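Local coordinates for protein peptidoglycan D,D-transpeptidase FtsI (Yersinia pestis, PDB 6SYN) that is a class B penicillin-binding protein, a D,D-transpeptidase that probably cross-links peptidoglycan in the periplasm during cell division and is acylated by beta-lactams, at residues A[14-19]-A[110-115]; A[31-36]-A[85-90]. All coordinates share one frame; numbering follows the deposited sequence.

Contact 1: residues A[14-19]-A[110-115]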
ATOM      1  N   THR A  14     -21.944  -6.022 -20.641  1.00 40.26           N
ATOM      2  CA  THR A  14     -21.573  -5.263 -21.871  1.00 38.23           C
ATOM      3  C   THR A  14     -20.190  -4.617 -21.702  1.00 35.69           C
ATOM      4  O   THR A  14     -19.757  -4.436 -20.547  1.00 36.42           O
ATOM      5  CB  THR A  14     -22.620  -4.189 -22.201  1.00 38.34           C
ATOM      6  OG1 THR A  14     -22.471  -3.136 -21.247  1.00 39.43           O
ATOM      7  CG2 THR A  14     -24.043  -4.702 -22.181  1.00 38.04           C
ATOM      8  N   ALA A  15     -19.547  -4.256 -22.817  1.00 32.59           N
ATOM      9  CA  ALA A  15     -18.169  -3.710 -22.878  1.00 30.13           C
ATOM     10  C   ALA A  15     -18.077  -2.397 -22.087  1.00 27.91           C
ATOM     11  O   ALA A  15     -19.048  -1.609 -22.109  1.00 27.74           O
ATOM     12  CB  ALA A  15     -17.747  -3.524 -24.317  1.00 30.06           C
ATOM     13  N   ARG A  16     -16.942  -2.192 -21.410  1.00 25.52           N
ATOM     14  CA  ARG A  16     -16.608  -0.999 -20.583  1.00 23.56           C
ATOM     15  C   ARG A  16     -15.392  -0.303 -21.206  1.00 22.35           C
ATOM     16  O   ARG A  16     -14.660  -0.966 -21.969  1.00 22.06           O
ATOM     17  CB  ARG A  16     -16.284  -1.415 -19.142  1.00 23.05           C
ATOM     18  CG  ARG A  16     -17.419  -2.112 -18.403  1.00 22.76           C
ATOM     19  CD  ARG A  16     -16.944  -2.880 -17.178  1.00 22.35           C
ATOM     20  NE  ARG A  16     -16.280  -2.034 -16.191  1.00 22.13           N
ATOM     21  CZ  ARG A  16     -16.899  -1.249 -15.309  1.00 22.04           C
ATOM     22  NH1 ARG A  16     -18.221  -1.181 -15.271  1.00 22.01           N
ATOM     23  NH2 ARG A  16     -16.189  -0.524 -14.461  1.00 21.95           N
ATOM     24  N   GLY A  17     -15.175   0.973 -20.883  1.00 21.04           N
ATOM     25  CA  GLY A  17     -13.953   1.717 -21.249  1.00 20.28           C
ATOM     26  C   GLY A  17     -12.705   0.980 -20.792  1.00 19.46           C
ATOM     27  O   GLY A  17     -12.812   0.161 -19.875  1.00 19.14           O
ATOM     28  N   MET A  18     -11.556   1.258 -21.406  1.00 19.10           N
ATOM     29  CA  MET A  18     -10.295   0.522 -21.141  1.00 19.13           C
ATOM     30  C   MET A  18      -9.453   1.281 -20.106  1.00 18.69           C
ATOM     31  O   MET A  18      -9.200   2.493 -20.311  1.00 18.54           O
ATOM     32  CB  MET A  18      -9.485   0.349 -22.428  1.00 19.53           C
ATOM     33  CG  MET A  18      -8.435  -0.722 -22.313  1.00 20.27           C
ATOM     34  SD  MET A  18      -7.226  -0.602 -23.637  1.00 21.86           S
ATOM     35  CE  MET A  18      -6.160   0.680 -22.980  1.00 21.60           C
ATOM     36  N   ILE A  19      -9.021   0.585 -19.048  1.00 17.64           N
ATOM     37  CA  ILE A  19      -8.082   1.125 -18.021  1.00 16.88           C
ATOM     38  C   ILE A  19      -6.657   0.745 -18.428  1.00 16.37           C
ATOM     39  O   ILE A  19      -6.382  -0.464 -18.575  1.00 16.86           O
ATOM     40  CB  ILE A  19      -8.406   0.620 -16.601  1.00 16.75           C
ATOM     41  CG1 ILE A  19      -9.904   0.698 -16.289  1.00 16.69           C
ATOM     42  CG2 ILE A  19      -7.566   1.377 -15.583  1.00 16.71           C
ATOM     43  CD1 ILE A  19     -10.289   0.145 -14.936  1.00 16.64           C
ATOM     44  N   SER A 110     -19.124  -9.779 -22.889  1.00 20.72           N
ATOM     45  CA  SER A 110     -17.810  -9.103 -22.758  1.00 19.58           C
ATOM     46  C   SER A 110     -17.218  -9.507 -21.406  1.00 18.43           C
ATOM     47  O   SER A 110     -17.909  -9.337 -20.385  1.00 17.90           O
ATOM     48  CB  SER A 110     -17.950  -7.608 -22.917  1.00 19.58           C
ATOM     49  OG  SER A 110     -16.892  -6.918 -22.272  1.00 19.48           O
ATOM     50  N   ARG A 111     -16.024 -10.095 -21.417  1.00 17.64           N
ATOM     51  CA  ARG A 111     -15.305 -10.495 -20.184  1.00 17.16           C
ATOM     52  C   ARG A 111     -14.401  -9.333 -19.780  1.00 16.75           C
ATOM     53  O   ARG A 111     -13.545  -8.943 -20.594  1.00 17.42           O
ATOM     54  CB  ARG A 111     -14.498 -11.772 -20.414  1.00 17.24           C
ATOM     55  CG  ARG A 111     -13.769 -12.257 -19.171  1.00 17.65           C
ATOM     56  CD  ARG A 111     -12.955 -13.505 -19.431  1.00 17.84           C
ATOM     57  NE  ARG A 111     -12.193 -13.875 -18.250  1.00 18.01           N
ATOM     58  CZ  ARG A 111     -11.410 -14.944 -18.149  1.00 18.37           C
ATOM     59  NH1 ARG A 111     -11.264 -15.774 -19.167  1.00 18.58           N
ATOM     60  NH2 ARG A 111     -10.772 -15.184 -17.018  1.00 18.69           N
ATOM     61  N   ARG A 112     -14.610  -8.777 -18.591  1.00 15.77           N
ATOM     62  CA  ARG A 112     -13.672  -7.795 -18.005  1.00 15.09           C
ATOM     63  C   ARG A 112     -12.399  -8.566 -17.641  1.00 14.43           C
ATOM     64  O   ARG A 112     -12.418  -9.285 -16.624  1.00 13.95           O
ATOM     65  CB  ARG A 112     -14.330  -7.071 -16.823  1.00 15.11           C
ATOM     66  CG  ARG A 112     -13.763  -5.687 -16.541  1.00 15.23           C
ATOM     67  CD  ARG A 112     -13.478  -4.883 -17.794  1.00 15.37           C
ATOM     68  NE  ARG A 112     -13.125  -3.518 -17.459  1.00 15.60           N
ATOM     69  CZ  ARG A 112     -12.889  -2.551 -18.338  1.00 15.74           C
ATOM     70  NH1 ARG A 112     -12.565  -1.345 -17.901  1.00 15.89           N
ATOM     71  NH2 ARG A 112     -12.981  -2.780 -19.638  1.00 15.68           N
ATOM     72  N   TYR A 113     -11.366  -8.468 -18.484  1.00 13.98           N
ATOM     73  CA  TYR A 113     -10.104  -9.249 -18.368  1.00 13.73           C
ATOM     74  C   TYR A 113      -8.976  -8.343 -17.863  1.00 13.31           C
ATOM     75  O   TYR A 113      -8.837  -7.201 -18.347  1.00 13.26           O
ATOM     76  CB  TYR A 113      -9.755  -9.928 -19.696  1.00 13.88           C
ATOM     77  CG  TYR A 113      -8.415 -10.618 -19.678  1.00 13.94           C
ATOM     78  CD1 TYR A 113      -8.232 -11.810 -18.994  1.00 14.04           C
ATOM     79  CD2 TYR A 113      -7.314 -10.053 -20.301  1.00 14.00           C
ATOM     80  CE1 TYR A 113      -6.993 -12.429 -18.944  1.00 14.08           C
ATOM     81  CE2 TYR A 113      -6.069 -10.656 -20.258  1.00 14.00           C
ATOM     82  CZ  TYR A 113      -5.907 -11.848 -19.577  1.00 13.98           C
ATOM     83  OH  TYR A 113      -4.681 -12.446 -19.541  1.00 14.24           O
ATOM     84  N   TYR A 114      -8.193  -8.854 -16.909  1.00 13.00           N
ATOM     85  CA  TYR A 114      -7.094  -8.126 -16.220  1.00 12.87           C
ATOM     86  C   TYR A 114      -5.756  -8.751 -16.605  1.00 12.65           C
ATOM     87  O   TYR A 114      -5.340  -9.732 -15.992  1.00 12.34           O
ATOM     88  CB  TYR A 114      -7.338  -8.124 -14.708  1.00 12.87           C
ATOM     89  CG  TYR A 114      -8.696  -7.596 -14.327  1.00 13.02           C
ATOM     90  CD1 TYR A 114      -8.949  -6.231 -14.293  1.00 13.03           C
ATOM     91  CD2 TYR A 114      -9.746  -8.461 -14.046  1.00 13.04           C
ATOM     92  CE1 TYR A 114     -10.203  -5.739 -13.963  1.00 13.00           C
ATOM     93  CE2 TYR A 114     -11.006  -7.984 -13.716  1.00 12.90           C
ATOM     94  CZ  TYR A 114     -11.233  -6.618 -13.677  1.00 12.94           C
ATOM     95  OH  TYR A 114     -12.467  -6.131 -13.365  1.00 12.90           O
ATOM     96  N   PRO A 115      -5.044  -8.203 -17.623  1.00 12.70           N
ATOM     97  CA  PRO A 115      -3.770  -8.767 -18.080  1.00 12.63           C
ATOM     98  C   PRO A 115      -2.604  -8.660 -17.082  1.00 12.44           C
ATOM     99  O   PRO A 115      -1.647  -9.373 -17.278  1.00 12.46           O
ATOM    100  CB  PRO A 115      -3.440  -7.957 -19.348  1.00 12.61           C
ATOM    101  CG  PRO A 115      -4.756  -7.338 -19.745  1.00 12.71           C
ATOM    102  CD  PRO A 115      -5.427  -7.033 -18.425  1.00 12.73           C
TER

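Contact 2: residues A[31-36]-A[85-90]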
ATOM      1  N   VAL A  31     -13.310  -8.015 -23.405  1.00 18.62           N
ATOM      2  CA  VAL A  31     -13.032  -8.983 -24.510  1.00 19.04           C
ATOM      3  C   VAL A  31     -14.302  -9.775 -24.801  1.00 19.65           C
ATOM      4  O   VAL A  31     -14.929 -10.306 -23.886  1.00 19.77           O
ATOM      5  CB  VAL A  31     -11.844  -9.910 -24.179  1.00 19.07           C
ATOM      6  CG1 VAL A  31     -11.838 -11.180 -25.018  1.00 19.11           C
ATOM      7  CG2 VAL A  31     -10.520  -9.179 -24.333  1.00 19.14           C
ATOM      8  N   PRO A  32     -14.709  -9.882 -26.087  1.00 20.45           N
ATOM      9  CA  PRO A  32     -15.889 -10.661 -26.462  1.00 20.84           C
ATOM     10  C   PRO A  32     -15.607 -12.169 -26.370  1.00 21.35           C
ATOM     11  O   PRO A  32     -14.612 -12.613 -26.929  1.00 21.77           O
ATOM     12  CB  PRO A  32     -16.159 -10.213 -27.906  1.00 20.73           C
ATOM     13  CG  PRO A  32     -14.790  -9.847 -28.440  1.00 20.74           C
ATOM     14  CD  PRO A  32     -14.048  -9.273 -27.252  1.00 20.58           C
ATOM     15  N   VAL A  33     -16.469 -12.906 -25.662  1.00 21.39           N
ATOM     16  CA  VAL A  33     -16.287 -14.358 -25.364  1.00 21.81           C
ATOM     17  C   VAL A  33     -17.639 -15.071 -25.451  1.00 22.18           C
ATOM     18  O   VAL A  33     -18.676 -14.381 -25.480  1.00 22.66           O
ATOM     19  CB  VAL A  33     -15.654 -14.567 -23.973  1.00 21.59           C
ATOM     20  CG1 VAL A  33     -14.266 -13.954 -23.888  1.00 21.45           C
ATOM     21  CG2 VAL A  33     -16.542 -14.034 -22.858  1.00 21.37           C
ATOM     22  N   ASN A  34     -17.603 -16.404 -25.508  1.00 22.66           N
ATOM     23  CA  ASN A  34     -18.720 -17.302 -25.117  1.00 22.96           C
ATOM     24  C   ASN A  34     -18.405 -17.804 -23.702  1.00 22.55           C
ATOM     25  O   ASN A  34     -17.268 -18.285 -23.491  1.00 23.00           O
ATOM     26  CB  ASN A  34     -18.918 -18.460 -26.099  1.00 23.62           C
ATOM     27  CG  ASN A  34     -18.708 -18.071 -27.550  1.00 24.49           C
ATOM     28  OD1 ASN A  34     -18.135 -18.840 -28.321  1.00 26.06           O
ATOM     29  ND2 ASN A  34     -19.163 -16.889 -27.933  1.00 23.78           N
ATOM     30  N   ALA A  35     -19.349 -17.658 -22.770  1.00 21.55           N
ATOM     31  CA  ALA A  35     -19.200 -18.017 -21.340  1.00 20.94           C
ATOM     32  C   ALA A  35     -20.214 -19.107 -20.982  1.00 20.74           C
ATOM     33  O   ALA A  35     -21.271 -19.176 -21.637  1.00 20.57           O
ATOM     34  CB  ALA A  35     -19.383 -16.796 -20.476  1.00 20.77           C
ATOM     35  N   VAL A  36     -19.890 -19.922 -19.978  1.00 20.30           N
ATOM     36  CA  VAL A  36     -20.758 -21.026 -19.482  1.00 19.98           C
ATOM     37  C   VAL A  36     -21.192 -20.676 -18.060  1.00 19.96           C
ATOM     38  O   VAL A  36     -20.317 -20.495 -17.190  1.00 19.41           O
ATOM     39  CB  VAL A  36     -20.059 -22.398 -19.548  1.00 19.81           C
ATOM     40  CG1 VAL A  36     -20.933 -23.504 -18.970  1.00 19.56           C
ATOM     41  CG2 VAL A  36     -19.643 -22.740 -20.971  1.00 19.77           C
ATOM     42  N   ALA A  85     -17.472 -21.196 -16.481  1.00 23.81           N
ATOM     43  CA  ALA A  85     -16.308 -20.750 -17.283  1.00 23.24           C
ATOM     44  C   ALA A  85     -16.605 -19.374 -17.889  1.00 23.00           C
ATOM     45  O   ALA A  85     -17.621 -19.243 -18.597  1.00 22.89           O
ATOM     46  CB  ALA A  85     -15.991 -21.762 -18.356  1.00 23.17           C
ATOM     47  N   ARG A  86     -15.737 -18.392 -17.634  1.00 22.76           N
ATOM     48  CA  ARG A  86     -15.858 -17.022 -18.197  1.00 22.57           C
ATOM     49  C   ARG A  86     -15.643 -17.088 -19.714  1.00 21.20           C
ATOM     50  O   ARG A  86     -16.190 -16.230 -20.430  1.00 20.37           O
ATOM     51  CB  ARG A  86     -14.859 -16.084 -17.513  1.00 23.93           C
ATOM     52  CG  ARG A  86     -15.138 -15.859 -16.034  1.00 25.34           C
ATOM     53  CD  ARG A  86     -14.528 -14.573 -15.506  1.00 26.88           C
ATOM     54  NE  ARG A  86     -14.443 -14.582 -14.049  1.00 28.23           N
ATOM     55  CZ  ARG A  86     -15.329 -14.038 -13.210  1.00 29.25           C
ATOM     56  NH1 ARG A  86     -15.130 -14.132 -11.904  1.00 29.22           N
ATOM     57  NH2 ARG A  86     -16.400 -13.402 -13.663  1.00 29.17           N
ATOM     58  N   GLN A  87     -14.911 -18.106 -20.170  1.00 20.40           N
ATOM     59  CA  GLN A  87     -14.324 -18.203 -21.529  1.00 20.09           C
ATOM     60  C   GLN A  87     -14.251 -19.678 -21.937  1.00 20.15           C
ATOM     61  O   GLN A  87     -13.738 -20.492 -21.141  1.00 19.41           O
ATOM     62  CB  GLN A  87     -12.922 -17.591 -21.508  1.00 19.90           C
ATOM     63  CG  GLN A  87     -12.545 -16.829 -22.766  1.00 19.74           C
ATOM     64  CD  GLN A  87     -11.220 -16.126 -22.601  1.00 19.86           C
ATOM     65  OE1 GLN A  87     -11.155 -14.956 -22.236  1.00 19.72           O
ATOM     66  NE2 GLN A  87     -10.140 -16.852 -22.847  1.00 20.08           N
ATOM     67  N   VAL A  88     -14.747 -20.006 -23.130  1.00 20.74           N
ATOM     68  CA  VAL A  88     -14.563 -21.348 -23.751  1.00 20.98           C
ATOM     69  C   VAL A  88     -14.673 -21.198 -25.273  1.00 20.95           C
ATOM     70  O   VAL A  88     -15.500 -20.378 -25.721  1.00 21.15           O
ATOM     71  CB  VAL A  88     -15.557 -22.369 -23.160  1.00 21.33           C
ATOM     72  CG1 VAL A  88     -16.744 -22.641 -24.076  1.00 21.74           C
ATOM     73  CG2 VAL A  88     -14.855 -23.665 -22.791  1.00 21.40           C
ATOM     74  N   ASN A  89     -13.844 -21.943 -26.018  1.00 20.82           N
ATOM     75  CA  ASN A  89     -13.762 -21.905 -27.504  1.00 20.55           C
ATOM     76  C   ASN A  89     -15.056 -22.478 -28.080  1.00 20.57           C
ATOM     77  O   ASN A  89     -15.718 -23.284 -27.434  1.00 20.49           O
ATOM     78  CB  ASN A  89     -12.498 -22.605 -28.024  1.00 20.62           C
ATOM     79  CG  ASN A  89     -12.440 -24.096 -27.759  1.00 20.74           C
ATOM     80  OD1 ASN A  89     -13.400 -24.698 -27.292  1.00 20.83           O
ATOM     81  ND2 ASN A  89     -11.310 -24.711 -28.067  1.00 20.69           N
ATOM     82  N   PRO A  90     -15.494 -22.028 -29.279  1.00 20.73           N
ATOM     83  CA  PRO A  90     -16.652 -22.611 -29.961  1.00 20.48           C
ATOM     84  C   PRO A  90     -16.802 -24.138 -29.853  1.00 20.15           C
ATOM     85  O   PRO A  90     -17.897 -24.572 -29.563  1.00 19.99           O
ATOM     86  CB  PRO A  90     -16.377 -22.202 -31.414  1.00 20.90           C
ATOM     87  CG  PRO A  90     -15.763 -20.823 -31.285  1.00 21.11           C
ATOM     88  CD  PRO A  90     -14.940 -20.879 -30.013  1.00 20.93           C
TER

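Contact 1: residues A[14-19]-A[110-115]
Arg112 reaches across to the backbone carbonyl of Gly17, and both terminal nitrogens of its guanidinium close on that one oxygen. NH1 makes the straighter hydrogen bond to Gly17 O (148°), although its modelled length is too short to be trusted; NH2 gives a weak second one at 3.0 Å to the same Gly17 O. Arginine suits the place because it can meet the carbonyl at the edge of its flat group while keeping NE for an acid. The side chain gets there with CG anti to the backbone N (chi1 -154°) and a bend at chi2. This is the tight part of the contact: Arg16 CB lies over one face of the guanidinium, 3.6 Å from Arg112 NH2, and the Ile19 side chain crosses that of Arg112 at about a right angle, its CG1 3.7 Å from Arg112 NH1. The two guanidinium planes stand 81° apart, and Glu138 bridges both, pairing with Arg16 NH2 and Arg112 NE; Asp142 takes Arg16 NH1. Toward exposed Thr14 and Ala15 the packing thins, Ser110 OG approaching Ala15 CA at 3.5 Å while bonding to Ser30 OG. The loop 14-19 thus joins the end of strand 104-113 to helices 136-140 and 142-145, beside strand 26-38.

Contact 2: residues A[31-36]-A[85-90]
Val36 N gives the shortest polar bond here, 2.7 Å to Ala85 O and nearly straight at 168°, with the donor lying in the carbonyl plane. Ala85 N returns a bond of 3.0 Å to Val36 O, meeting it on a lone pair, and so completes an antiparallel hydrogen-bonded pair. Two bonds tie these backbones in register, and their side chains rise on the same face, Val36 CB 4.3 Å from Ala85 CB. Beta-branched valine suits an extended strand, and the small side chain of alanine lets the two CB atoms lie side by side. Val36 CG1 stands anti to the backbone N (chi1 177°), which leaves CG2 beside that nitrogen and 4.2 Å from Val88 CG1.

Beyond Ala85 the chain turns a corner at Arg86, and the pairing becomes irregular. Val88 N still reaches Asn34 O at 3.1 Å, but the N-H is bent to 138°, and Gln87 CA adds a CH...O contact to the same oxygen. Here Val33 points toward the other strand: its CG1 meets Gln87 CG at 3.5 Å, the two side chains crossing at about a right angle, while CG2 packs beside Arg86 O. The long, flexible glutamine can lay its methylenes on the valine.

Asn89 then N-caps helix 90-97, its OD1 accepting from Ile92 N, and Pro90, which lacks an N-H, fits the first turn. The whole is an antiparallel pairing of strands 26-38 and 82-88, broken at the Arg86 corner and leading into that helix, within the mixed sheet of the region assigned to the PBP dimerisation domain.

How the contacts relate
Contacts 1 and 2 lie with centres about 14 Å apart in the N-terminal part of the protein, both in the region assigned to the PBP dimerisation domain. Along the chain the order is 14-19, 31-36, 85-90 and 110-115, so both segments of contact 2 fall between those of contact 1. They share a mixed sheet in which strand 26-38 pairs with both 82-88 and 104-113. Arg111 joins them directly: its N bonds to Val31 O and its guanidinium weakly to Gln87 OE1, while its side chain packs on Val33 and Arg86. Contact 2 joins strand 82-88 to strand 26-38, whereas contact 1 ties the N-terminal loop to strand 104-113; both lie away from the ligand pocket of the transpeptidase domain.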